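Long-range contacts in SnoaL-like domain-containing protein (Silicibacter pomeroyi, PDB 3FLJ), which is of unknown function but has the cystatin-like fold of the SnoaL-like family, whose curved sheet and helices commonly enclose a pocket for small molecules: residues Asp102-Leu108 / Phe120-Pro126; His70-Val74 / Ala136-Arg140; His21-Met27 / Ile109-Gly115; Val98-Ala103 / Lys128-Leu133. All coordinates share one frame; numbering follows the deposited sequence.

Contact 1 of 4, residues Asp102-Leu108 / Phe120-Pro126; sequences DAVGVDL and FEVVMRP
L108 N donates to E121 O at 2.7 Å, and E121 N returns a bond to L108 O. V106 with V123 and V104 with R125 repeat this reciprocal pattern, establishing three antiparallel hydrogen-bonded pairs. V104 O takes R125 N at 2.8 Å and, in addition, a CA-H...O contact from M124 CA. In the non-hydrogen-bonded pair G105/M124, which lies between the V104/R125 and V106/V123 pairs, M124 CG passes 3.9 Å from the CA of G105. The methyl of M124, CE, presses on A103 CB at 3.4 Å, tighter than ordinary van der Waals contact. D107 has CG anti to its carbonyl carbon (chi1 -64°), which lays the carboxylate alongside F120 and V122. OD1 meets the F120 ring at its edge, 3.5 Å from CE1, with carboxylate and ring planes 64° apart, and the V122 methyl CG2 borders the same oxygen; OD2 is hydrogen-bonded to Y80. Replacing D107 by an alanine would probably leave the Y80 hydroxyl without this partner and open a gap at the F120 edge. On the face bearing V106, E121 and V123, opposite to that of D107 and M124, V123 meets V123 of the second subunit, and E121 forms a salt bridge with R125 of the second subunit. This is a beta hairpin in the curved sheet of the cystatin-like fold, with that face on the dimer interface and D107, on the other, beside an unidentified bound ligand.

Contact 2 of 4, residues His70-Val74 / Ala136-Arg140; sequences HVGQV and AMNAR
The helical segments H70-V74 and A136-R140 approach to 10.2 Å between axes, with their N-to-C directions 127° apart, so the ends pair crosswise, H70 with R140 and V74 with A136. R140 makes the largest contribution, reaching across to H70, Q73 and V74. Its chain runs extended from CG to NE (chi2 177°, chi3 162°), carrying the guanidinium across the other helix. NH1 reaches the H70 ring at its edge, in the ring plane, and gives ND1 a weak hydrogen bond of 3.3 Å. One guanidinium face rests on Q73, whose CB lies 3.4 Å from NH2, and H70 O lies over that face too. V74 lies alongside the R140 chain, the two side chains pointing opposite ways, with CG2 of V74 3.4 Å from NE of R140. At the other end, V74 CG1 touches the A136 methyl at 3.8 Å. M137 is bent at both chi2 and chi3, and its chain folds back so that SE abuts the backbone of H70 and V71. Its terminal CE meets V71 CG2 at 3.7 Å and also H70 CB. M137 thus contributes packing alone, while R140 combines packing with one polar bond. H70 NE2 is hydrogen-bonded to D144, so a ring accepting at ND1 is consistent with its proton on NE2, held by that carboxylate. Because the one hydrogen bond across the contact is weak, the helices probably rely largely on packing, that of the R140 chain and guanidinium on V74 and Q73 as well as that of M137 and A136.

Contact 3 of 4, residues His21-Met27 / Ile109-Gly115; sequences HPTIARM and ITLNEGG
With chi1 of -168°, H21 swings its imidazole against L111 and, at the same time, back toward T23; the chi1 of T23, -57°, sets OG1 anti to its own carbonyl carbon and aims it at G115. The methyl CD1 of L111 sits over the centre of the H21 ring, 3.5 Å from the centroid and 8° off the normal, a CH-pi contact, while P22 CD covers the opposite face. ND1 of H21 accepts from T23 N, which lies near the ring plane, at 3.2 Å. H21 is thus the N-cap of helix 22-31, the helix that packs across the curved sheet of this cystatin-like fold. T23 OG1 donates to G115 O over 2.6 Å, approaching from a direction tilted out of the carbonyl plane. G115 closes a type I turn beginning at N112, and its positive phi suits a glycine; a side chain would also crowd H21 CE1. Deeper in, I24 and I109 pack flank to flank, CD1 of I24 lying 4.0 Å from CG2 of I109. M27, extended, meets I109 tip to tip, its CE only 3.4 Å from CD1 of I109, with L92 and F120 adjoining from the sheet.

Contact 4 of 4, residues Val98-Ala103 / Lys128-Leu133; sequences VGELDA and KTVGAL
T129 OG1 donates to D102 O at 2.7 Å, from a position tilted 34° out of the carbonyl plane, fastening helix 127-143 to the tip of the 89-98/101-111 beta hairpin. The other branch of T129, CG2, faces the sheet. It meets A103 CB at 3.6 Å and V98 CG2 at 3.7 Å. A chi1 of -49° serves both purposes: OG1 goes beside the backbone N and toward D102, CG2 toward the apolar residues. A valine in place of T129 would probably leave D102 O without its hydroxyl partner and weaken the hold of the helix on the hairpin. One helical turn on, the A132 methyl is touched by two side chains, V98 through CG1 at 3.8 Å and L101 through CD1 at the same distance. L133 borders V98 more loosely. What places V98 and L101 together is the type II' turn from one to the other, with G99 at positive phi. Further out, F75 and V74 pack on both V98 and L133, continuing the apolar layer toward helix 61-74, while M124 of strand 117-125 backs L133 and V130. The turn itself is closed by two backbone hydrogen bonds between the same pair of residues: V98 N reaches L101 O at 2.8 Å, and L101 N reaches V98 O at 3.1 Å.

Overall arrangement
Strand 101-111 runs through contacts 1, 3 and 4, and contacts 3 and 4 lie at its two ends, with centres about 28 Å apart. Contacts 1 and 4 share D102 and A103; M124 SE packs 3.6 Å from L133 CD2. Contact 4 joins contact 2 through V74 CG1 and L133 CD1, 3.7 Å apart, whereas contacts 1 and 2 do not touch, their nearest atoms being about 7 Å apart. Toward contact 3, F120 CZ meets M27 CE at 3.7 Å. An unidentified bound molecule lies about 3 Å from the side chain of D107 in contact 1 and one, whether or not the same, about 4 Å from that of V71 in contact 2, consistent with a pocket between sheet and helix.

Contact 1 of 4, residues Asp102-Leu108 / Phe120-Pro126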
loop_
_atom_site.group_PDB
_atom_site.type_symbol
_atom_site.label_atom_id
_atom_site.label_comp_id
_atom_site.label_asym_id
_atom_site.label_seq_id
_atom_site.Cartn_x
_atom_site.Cartn_y
_atom_site.Cartn_z
ATOM N N ASP A 102 8.880 4.659 11.953
ATOM C CA ASP A 102 7.448 4.457 11.731
ATOM C C ASP A 102 7.187 3.912 10.334
ATOM O O ASP A 102 7.921 4.230 9.390
ATOM C CB ASP A 102 6.672 5.775 11.882
ATOM C CG ASP A 102 6.726 6.313 13.284
ATOM O OD1 ASP A 102 6.184 5.637 14.182
ATOM O OD2 ASP A 102 7.296 7.408 13.483
ATOM N N ALA A 103 6.121 3.112 10.211
ATOM C CA ALA A 103 5.670 2.567 8.925
ATOM C C ALA A 103 4.148 2.484 8.849
ATOM O O ALA A 103 3.489 2.295 9.878
ATOM C CB ALA A 103 6.262 1.171 8.677
ATOM N N VAL A 104 3.624 2.674 7.637
ATOM C CA VAL A 104 2.220 2.435 7.284
ATOM C C VAL A 104 2.240 1.501 6.062
ATOM O O VAL A 104 3.076 1.664 5.165
ATOM C CB VAL A 104 1.453 3.746 6.978
ATOM C CG1 VAL A 104 0.046 3.468 6.461
ATOM C CG2 VAL A 104 1.388 4.612 8.239
ATOM N N GLY A 105 1.336 0.529 6.037
ATOM C CA GLY A 105 1.227 -0.397 4.918
ATOM C C GLY A 105 -0.167 -0.916 4.681
ATOM O O GLY A 105 -1.089 -0.556 5.409
ATOM N N VAL A 106 -0.297 -1.698 3.606
ATOM C CA VAL A 106 -1.534 -2.401 3.236
ATOM C C VAL A 106 -1.225 -3.853 2.848
ATOM O O VAL A 106 -0.320 -4.088 2.047
ATOM C CB VAL A 106 -2.283 -1.726 2.054
ATOM C CG1 VAL A 106 -3.548 -2.566 1.628
ATOM C CG2 VAL A 106 -2.682 -0.301 2.427
ATOM N N ASP A 107 -1.972 -4.795 3.436
ATOM C CA ASP A 107 -1.965 -6.206 3.026
ATOM C C ASP A 107 -3.067 -6.330 1.972
ATOM O O ASP A 107 -4.250 -6.194 2.302
ATOM C CB ASP A 107 -2.266 -7.147 4.209
ATOM C CG ASP A 107 -1.207 -7.090 5.309
ATOM O OD1 ASP A 107 -0.008 -6.884 5.009
ATOM O OD2 ASP A 107 -1.575 -7.302 6.480
ATOM N N LEU A 108 -2.681 -6.562 0.714
ATOM C CA LEU A 108 -3.627 -6.746 -0.400
ATOM C C LEU A 108 -3.905 -8.239 -0.485
ATOM O O LEU A 108 -3.010 -9.013 -0.853
ATOM C CB LEU A 108 -3.066 -6.211 -1.715
ATOM C CG LEU A 108 -2.870 -4.693 -1.784
ATOM C CD1 LEU A 108 -1.975 -4.307 -2.972
ATOM C CD2 LEU A 108 -4.235 -3.973 -1.834
ATOM N N PHE A 120 -1.244 -12.592 -1.438
ATOM C CA PHE A 120 -0.965 -11.736 -0.278
ATOM C C PHE A 120 0.188 -10.831 -0.748
ATOM O O PHE A 120 1.337 -11.274 -0.824
ATOM C CB PHE A 120 -0.568 -12.656 0.894
ATOM C CG PHE A 120 -0.564 -12.005 2.273
ATOM C CD1 PHE A 120 -0.133 -10.682 2.506
ATOM C CD2 PHE A 120 -0.907 -12.788 3.390
ATOM C CE1 PHE A 120 -0.123 -10.142 3.803
ATOM C CE2 PHE A 120 -0.893 -12.246 4.696
ATOM C CZ PHE A 120 -0.492 -10.919 4.894
ATOM N N GLU A 121 -0.136 -9.580 -1.086
ATOM C CA GLU A 121 0.821 -8.598 -1.603
ATOM C C GLU A 121 0.900 -7.421 -0.634
ATOM O O GLU A 121 -0.138 -6.851 -0.288
ATOM C CB GLU A 121 0.364 -8.161 -2.987
ATOM C CG GLU A 121 1.320 -7.210 -3.707
ATOM C CD GLU A 121 1.008 -7.099 -5.182
ATOM O OE1 GLU A 121 -0.151 -7.314 -5.581
ATOM O OE2 GLU A 121 1.928 -6.810 -5.954
ATOM N N VAL A 122 2.119 -7.061 -0.205
ATOM C CA VAL A 122 2.326 -6.007 0.795
ATOM C C VAL A 122 2.964 -4.765 0.175
ATOM O O VAL A 122 4.005 -4.858 -0.477
ATOM C CB VAL A 122 3.165 -6.507 1.983
ATOM C CG1 VAL A 122 3.373 -5.377 3.050
ATOM C CG2 VAL A 122 2.520 -7.727 2.627
ATOM N N VAL A 123 2.318 -3.612 0.382
ATOM C CA VAL A 123 2.811 -2.282 -0.048
ATOM C C VAL A 123 3.005 -1.459 1.239
ATOM O O VAL A 123 2.255 -1.640 2.197
ATOM C CB VAL A 123 1.862 -1.585 -1.076
ATOM C CG1 VAL A 123 1.895 -2.308 -2.422
ATOM C CG2 VAL A 123 0.428 -1.514 -0.583
HETATM N N MSE A 124 4.026 -0.598 1.268
HETATM C CA MSE A 124 4.376 0.194 2.452
HETATM C C MSE A 124 4.942 1.571 2.163
HETATM O O MSE A 124 5.283 1.897 1.017
HETATM C CB MSE A 124 5.434 -0.559 3.291
HETATM C CG MSE A 124 4.914 -1.571 4.246
HETATM SE SE MSE A 124 6.451 -2.331 5.219
HETATM C CE MSE A 124 7.183 -0.908 6.161
ATOM N N ARG A 125 5.012 2.357 3.245
ATOM C CA ARG A 125 5.679 3.667 3.304
ATOM C C ARG A 125 6.270 3.832 4.724
ATOM O O ARG A 125 5.779 3.180 5.652
ATOM C CB ARG A 125 4.698 4.809 3.007
ATOM C CG ARG A 125 3.578 4.995 4.036
ATOM C CD ARG A 125 2.588 6.082 3.646
ATOM N NE ARG A 125 3.254 7.386 3.574
ATOM C CZ ARG A 125 3.448 8.246 4.587
ATOM N NH1 ARG A 125 2.883 8.101 5.790
ATOM N NH2 ARG A 125 4.128 9.367 4.353
ATOM N N PRO A 126 7.313 4.665 4.899
ATOM C CA PRO A 126 8.116 5.409 3.940
ATOM C C PRO A 126 9.291 4.539 3.440
ATOM O O PRO A 126 9.579 3.486 4.038
ATOM C CB PRO A 126 8.624 6.578 4.777
ATOM C CG PRO A 126 8.877 5.939 6.110
ATOM C CD PRO A 126 7.723 4.987 6.281
#

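Contact 2 of 4, residues His70-Val74 / Ala136-Arg140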
loop_
_atom_site.group_PDB
_atom_site.type_symbol
_atom_site.label_atom_id
_atom_site.label_comp_id
_atom_site.label_asym_id
_atom_site.label_seq_id
_atom_site.Cartn_x
_atom_site.Cartn_y
_atom_site.Cartn_z
ATOM N N HIS A 70 8.436 -14.228 10.425
ATOM C CA HIS A 70 9.588 -13.308 10.536
ATOM C C HIS A 70 9.199 -11.837 10.407
ATOM O O HIS A 70 9.738 -11.015 11.139
ATOM C CB HIS A 70 10.709 -13.648 9.540
ATOM C CG HIS A 70 11.483 -14.874 9.911
ATOM N ND1 HIS A 70 12.233 -14.947 11.063
ATOM C CD2 HIS A 70 11.642 -16.061 9.281
ATOM C CE1 HIS A 70 12.817 -16.131 11.134
ATOM N NE2 HIS A 70 12.471 -16.828 10.065
ATOM N N VAL A 71 8.289 -11.508 9.486
ATOM C CA VAL A 71 7.809 -10.111 9.319
ATOM C C VAL A 71 7.149 -9.623 10.618
ATOM O O VAL A 71 7.456 -8.521 11.083
ATOM C CB VAL A 71 6.852 -9.920 8.105
ATOM C CG1 VAL A 71 6.327 -8.486 8.042
ATOM C CG2 VAL A 71 7.548 -10.264 6.793
ATOM N N GLY A 72 6.275 -10.459 11.189
ATOM C CA GLY A 72 5.603 -10.192 12.473
ATOM C C GLY A 72 6.558 -9.957 13.636
ATOM O O GLY A 72 6.289 -9.115 14.496
ATOM N N GLN A 73 7.664 -10.704 13.643
ATOM C CA GLN A 73 8.742 -10.558 14.622
ATOM C C GLN A 73 9.490 -9.222 14.484
ATOM O O GLN A 73 9.804 -8.598 15.505
ATOM C CB GLN A 73 9.752 -11.708 14.492
ATOM C CG GLN A 73 9.234 -13.083 14.935
ATOM C CD GLN A 73 9.562 -13.447 16.369
ATOM O OE1 GLN A 73 9.824 -12.588 17.221
ATOM N NE2 GLN A 73 9.564 -14.743 16.641
ATOM N N VAL A 74 9.785 -8.820 13.237
ATOM C CA VAL A 74 10.471 -7.548 12.947
ATOM C C VAL A 74 9.620 -6.353 13.395
ATOM O O VAL A 74 10.135 -5.456 14.075
ATOM C CB VAL A 74 10.857 -7.404 11.442
ATOM C CG1 VAL A 74 11.440 -6.015 11.132
ATOM C CG2 VAL A 74 11.864 -8.482 11.044
ATOM N N ALA A 136 16.578 -6.155 8.051
ATOM C CA ALA A 136 16.164 -7.075 9.135
ATOM C C ALA A 136 15.744 -8.459 8.607
ATOM O O ALA A 136 16.118 -9.482 9.194
ATOM C CB ALA A 136 15.050 -6.466 9.997
HETATM N N MSE A 137 15.010 -8.475 7.493
HETATM C CA MSE A 137 14.537 -9.726 6.853
HETATM C C MSE A 137 15.663 -10.520 6.192
HETATM O O MSE A 137 15.636 -11.755 6.247
HETATM C CB MSE A 137 13.383 -9.470 5.864
HETATM C CG MSE A 137 12.063 -9.040 6.520
HETATM SE SE MSE A 137 11.318 -10.403 7.695
HETATM C CE MSE A 137 10.941 -11.764 6.280
ATOM N N ASN A 138 16.626 -9.836 5.561
ATOM C CA ASN A 138 17.823 -10.508 5.019
ATOM C C ASN A 138 18.545 -11.285 6.138
ATOM O O ASN A 138 18.883 -12.448 5.946
ATOM C CB ASN A 138 18.819 -9.531 4.381
ATOM C CG ASN A 138 18.330 -8.923 3.079
ATOM O OD1 ASN A 138 17.390 -9.409 2.426
ATOM N ND2 ASN A 138 18.971 -7.814 2.698
ATOM N N ALA A 139 18.731 -10.635 7.294
ATOM C CA ALA A 139 19.379 -11.253 8.460
ATOM C C ALA A 139 18.617 -12.484 9.001
ATOM O O ALA A 139 19.218 -13.536 9.232
ATOM C CB ALA A 139 19.596 -10.212 9.574
ATOM N N ARG A 140 17.302 -12.347 9.167
ATOM C CA ARG A 140 16.435 -13.443 9.668
ATOM C C ARG A 140 16.350 -14.664 8.754
ATOM O O ARG A 140 16.489 -15.799 9.222
ATOM C CB ARG A 140 15.019 -12.938 9.938
ATOM C CG ARG A 140 14.952 -12.054 11.135
ATOM C CD ARG A 140 13.574 -11.522 11.331
ATOM N NE ARG A 140 13.404 -11.027 12.697
ATOM C CZ ARG A 140 13.145 -11.773 13.786
ATOM N NH1 ARG A 140 13.028 -13.110 13.726
ATOM N NH2 ARG A 140 13.024 -11.168 14.975
#

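Contact 3 of 4, residues His21-Met27 / Ile109-Gly115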
loop_
_atom_site.group_PDB
_atom_site.type_symbol
_atom_site.label_atom_id
_atom_site.label_comp_id
_atom_site.label_asym_id
_atom_site.label_seq_id
_atom_site.Cartn_x
_atom_site.Cartn_y
_atom_site.Cartn_z
ATOM N N HIS A 21 -15.630 -11.223 5.775
ATOM C CA HIS A 21 -15.291 -12.627 5.470
ATOM C C HIS A 21 -14.559 -13.222 6.720
ATOM O O HIS A 21 -13.671 -12.555 7.260
ATOM C CB HIS A 21 -14.400 -12.740 4.224
ATOM C CG HIS A 21 -14.270 -14.142 3.726
ATOM N ND1 HIS A 21 -13.499 -15.085 4.364
ATOM C CD2 HIS A 21 -14.849 -14.776 2.678
ATOM C CE1 HIS A 21 -13.612 -16.244 3.739
ATOM N NE2 HIS A 21 -14.413 -16.080 2.701
ATOM N N PRO A 22 -14.914 -14.447 7.182
ATOM C CA PRO A 22 -14.280 -15.081 8.363
ATOM C C PRO A 22 -12.757 -15.175 8.367
ATOM O O PRO A 22 -12.138 -14.996 9.413
ATOM C CB PRO A 22 -14.875 -16.490 8.359
ATOM C CG PRO A 22 -16.131 -16.355 7.707
ATOM C CD PRO A 22 -15.986 -15.318 6.662
ATOM N N THR A 23 -12.178 -15.517 7.217
ATOM C CA THR A 23 -10.714 -15.554 7.032
ATOM C C THR A 23 -10.044 -14.212 7.288
ATOM O O THR A 23 -8.952 -14.174 7.866
ATOM C CB THR A 23 -10.327 -16.051 5.621
ATOM O OG1 THR A 23 -10.917 -17.337 5.421
ATOM C CG2 THR A 23 -8.791 -16.150 5.438
ATOM N N ILE A 24 -10.703 -13.134 6.862
ATOM C CA ILE A 24 -10.210 -11.762 7.067
ATOM C C ILE A 24 -10.272 -11.408 8.567
ATOM O O ILE A 24 -9.322 -10.823 9.084
ATOM C CB ILE A 24 -10.973 -10.729 6.179
ATOM C CG1 ILE A 24 -10.806 -11.074 4.690
ATOM C CG2 ILE A 24 -10.533 -9.283 6.463
ATOM C CD1 ILE A 24 -9.379 -11.072 4.156
ATOM N N ALA A 25 -11.359 -11.780 9.252
ATOM C CA ALA A 25 -11.481 -11.602 10.719
ATOM C C ALA A 25 -10.375 -12.379 11.473
ATOM O O ALA A 25 -9.695 -11.800 12.333
ATOM C CB ALA A 25 -12.875 -12.038 11.218
ATOM N N ARG A 26 -10.192 -13.660 11.105
ATOM C CA ARG A 26 -9.172 -14.524 11.733
ATOM C C ARG A 26 -7.736 -14.022 11.480
ATOM O O ARG A 26 -6.893 -14.062 12.381
ATOM C CB ARG A 26 -9.354 -15.995 11.292
ATOM C CG ARG A 26 -8.410 -17.041 11.935
ATOM C CD ARG A 26 -8.352 -16.983 13.469
ATOM N NE ARG A 26 -7.505 -18.045 14.014
ATOM C CZ ARG A 26 -7.007 -18.099 15.259
ATOM N NH1 ARG A 26 -7.248 -17.150 16.179
ATOM N NH2 ARG A 26 -6.236 -19.140 15.599
HETATM N N MSE A 27 -7.475 -13.550 10.269
HETATM C CA MSE A 27 -6.172 -13.000 9.869
HETATM C C MSE A 27 -5.696 -11.818 10.738
HETATM O O MSE A 27 -4.501 -11.724 11.023
HETATM C CB MSE A 27 -6.275 -12.571 8.399
HETATM C CG MSE A 27 -5.117 -11.968 7.766
HETATM SE SE MSE A 27 -5.705 -11.371 6.051
HETATM C CE MSE A 27 -4.066 -10.570 5.758
ATOM N N ILE A 109 -5.138 -8.630 -0.156
ATOM C CA ILE A 109 -5.540 -10.035 -0.073
ATOM C C ILE A 109 -6.558 -10.399 -1.135
ATOM O O ILE A 109 -7.530 -9.664 -1.320
ATOM C CB ILE A 109 -6.129 -10.362 1.327
ATOM C CG1 ILE A 109 -5.107 -10.084 2.444
ATOM C CG2 ILE A 109 -6.618 -11.830 1.418
ATOM C CD1 ILE A 109 -3.795 -10.878 2.402
ATOM N N THR A 110 -6.309 -11.522 -1.817
ATOM C CA THR A 110 -7.239 -12.140 -2.762
ATOM C C THR A 110 -7.522 -13.538 -2.211
ATOM O O THR A 110 -6.583 -14.330 -2.023
ATOM C CB THR A 110 -6.680 -12.245 -4.181
ATOM O OG1 THR A 110 -6.128 -10.977 -4.561
ATOM C CG2 THR A 110 -7.796 -12.640 -5.166
ATOM N N LEU A 111 -8.796 -13.819 -1.918
ATOM C CA LEU A 111 -9.225 -15.131 -1.420
ATOM C C LEU A 111 -9.641 -16.006 -2.599
ATOM O O LEU A 111 -10.074 -15.494 -3.638
ATOM C CB LEU A 111 -10.385 -15.008 -0.419
ATOM C CG LEU A 111 -10.146 -14.116 0.817
ATOM C CD1 LEU A 111 -11.435 -13.979 1.649
ATOM C CD2 LEU A 111 -8.992 -14.623 1.683
ATOM N N ASN A 112 -9.487 -17.320 -2.437
ATOM C CA ASN A 112 -9.935 -18.320 -3.446
ATOM C C ASN A 112 -11.374 -18.766 -3.113
ATOM O O ASN A 112 -11.923 -18.297 -2.102
ATOM C CB ASN A 112 -8.928 -19.490 -3.582
ATOM C CG ASN A 112 -8.752 -20.323 -2.305
ATOM O OD1 ASN A 112 -9.587 -20.330 -1.399
ATOM N ND2 ASN A 112 -7.642 -21.039 -2.247
ATOM N N GLU A 113 -11.955 -19.660 -3.932
ATOM C CA GLU A 113 -13.321 -20.220 -3.741
ATOM C C GLU A 113 -13.508 -20.841 -2.348
ATOM O O GLU A 113 -14.579 -20.753 -1.757
ATOM C CB GLU A 113 -13.626 -21.280 -4.830
ATOM C CG GLU A 113 -15.052 -21.886 -4.811
ATOM C CD GLU A 113 -15.298 -22.932 -5.898
ATOM O OE1 GLU A 113 -14.732 -22.832 -7.004
ATOM O OE2 GLU A 113 -16.085 -23.859 -5.638
ATOM N N GLY A 114 -12.452 -21.494 -1.850
ATOM C CA GLY A 114 -12.446 -22.119 -0.521
ATOM C C GLY A 114 -12.272 -21.160 0.664
ATOM O O GLY A 114 -12.259 -21.614 1.807
ATOM N N GLY A 115 -12.122 -19.854 0.411
ATOM C CA GLY A 115 -11.969 -18.849 1.459
ATOM C C GLY A 115 -10.568 -18.661 2.026
ATOM O O GLY A 115 -10.417 -17.875 2.937
#

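Contact 4 of 4, residues Val98-Ala103 / Lys128-Leu133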
loop_
_atom_site.group_PDB
_atom_site.type_symbol
_atom_site.label_atom_id
_atom_site.label_comp_id
_atom_site.label_asym_id
_atom_site.label_seq_id
_atom_site.Cartn_x
_atom_site.Cartn_y
_atom_site.Cartn_z
ATOM N N VAL A 98 9.508 -0.314 12.682
ATOM C CA VAL A 98 10.664 -1.184 12.433
ATOM C C VAL A 98 11.746 -0.473 13.251
ATOM O O VAL A 98 12.288 0.557 12.811
ATOM C CB VAL A 98 11.017 -1.313 10.939
ATOM C CG1 VAL A 98 12.261 -2.166 10.757
ATOM C CG2 VAL A 98 9.851 -1.916 10.180
ATOM N N GLY A 99 11.989 -0.984 14.466
ATOM C CA GLY A 99 12.886 -0.354 15.423
ATOM C C GLY A 99 12.238 0.952 15.861
ATOM O O GLY A 99 11.080 0.953 16.301
ATOM N N GLU A 100 12.972 2.055 15.707
ATOM C CA GLU A 100 12.457 3.406 16.006
ATOM C C GLU A 100 11.754 4.090 14.818
ATOM O O GLU A 100 11.181 5.167 15.009
ATOM C CB GLU A 100 13.595 4.306 16.532
ATOM C CG GLU A 100 14.281 3.783 17.820
ATOM C CD GLU A 100 13.316 3.603 19.019
ATOM O OE1 GLU A 100 12.323 4.369 19.143
ATOM O OE2 GLU A 100 13.556 2.688 19.843
ATOM N N LEU A 101 11.750 3.467 13.634
ATOM C CA LEU A 101 11.189 4.053 12.420
ATOM C C LEU A 101 9.726 3.672 12.250
ATOM O O LEU A 101 9.395 2.493 12.335
ATOM C CB LEU A 101 11.965 3.580 11.192
ATOM C CG LEU A 101 13.449 3.937 11.072
ATOM C CD1 LEU A 101 14.032 3.238 9.865
ATOM C CD2 LEU A 101 13.663 5.448 10.971
ATOM N N ASP A 102 8.880 4.659 11.953
ATOM C CA ASP A 102 7.448 4.457 11.731
ATOM C C ASP A 102 7.187 3.912 10.334
ATOM O O ASP A 102 7.921 4.230 9.390
ATOM C CB ASP A 102 6.672 5.775 11.882
ATOM C CG ASP A 102 6.726 6.313 13.284
ATOM O OD1 ASP A 102 6.184 5.637 14.182
ATOM O OD2 ASP A 102 7.296 7.408 13.483
ATOM N N ALA A 103 6.121 3.112 10.211
ATOM C CA ALA A 103 5.670 2.567 8.925
ATOM C C ALA A 103 4.148 2.484 8.849
ATOM O O ALA A 103 3.489 2.295 9.878
ATOM C CB ALA A 103 6.262 1.171 8.677
ATOM N N LYS A 128 12.627 4.738 3.671
ATOM C CA LYS A 128 13.673 4.445 4.690
ATOM C C LYS A 128 13.316 3.274 5.636
ATOM O O LYS A 128 14.187 2.455 5.962
ATOM C CB LYS A 128 14.008 5.714 5.486
ATOM C CG LYS A 128 15.214 5.655 6.414
ATOM C CD LYS A 128 15.409 6.947 7.242
ATOM C CE LYS A 128 15.736 8.168 6.367
ATOM N NZ LYS A 128 16.154 9.393 7.144
ATOM N N THR A 129 12.048 3.201 6.052
ATOM C CA THR A 129 11.561 2.121 6.937
ATOM C C THR A 129 11.500 0.777 6.190
ATOM O O THR A 129 11.804 -0.267 6.786
ATOM C CB THR A 129 10.208 2.456 7.578
ATOM O OG1 THR A 129 10.267 3.779 8.137
ATOM C CG2 THR A 129 9.855 1.453 8.676
ATOM N N VAL A 130 11.109 0.807 4.909
ATOM C CA VAL A 130 11.119 -0.394 4.051
ATOM C C VAL A 130 12.568 -0.919 3.907
ATOM O O VAL A 130 12.776 -2.126 3.949
ATOM C CB VAL A 130 10.426 -0.165 2.678
ATOM C CG1 VAL A 130 10.577 -1.399 1.769
ATOM C CG2 VAL A 130 8.893 0.187 2.875
ATOM N N GLY A 131 13.541 -0.015 3.745
ATOM C CA GLY A 131 14.982 -0.366 3.720
ATOM C C GLY A 131 15.431 -1.078 4.994
ATOM O O GLY A 131 16.140 -2.094 4.929
ATOM N N ALA A 132 14.985 -0.550 6.141
ATOM C CA ALA A 132 15.227 -1.149 7.462
ATOM C C ALA A 132 14.592 -2.551 7.570
ATOM O O ALA A 132 15.238 -3.470 8.081
ATOM C CB ALA A 132 14.725 -0.234 8.583
ATOM N N LEU A 133 13.347 -2.704 7.091
ATOM C CA LEU A 133 12.668 -4.015 7.022
ATOM C C LEU A 133 13.460 -5.009 6.157
ATOM O O LEU A 133 13.661 -6.142 6.583
ATOM C CB LEU A 133 11.218 -3.911 6.490
ATOM C CG LEU A 133 10.381 -5.195 6.287
ATOM C CD1 LEU A 133 10.277 -6.003 7.579
ATOM C CD2 LEU A 133 8.980 -4.887 5.698
#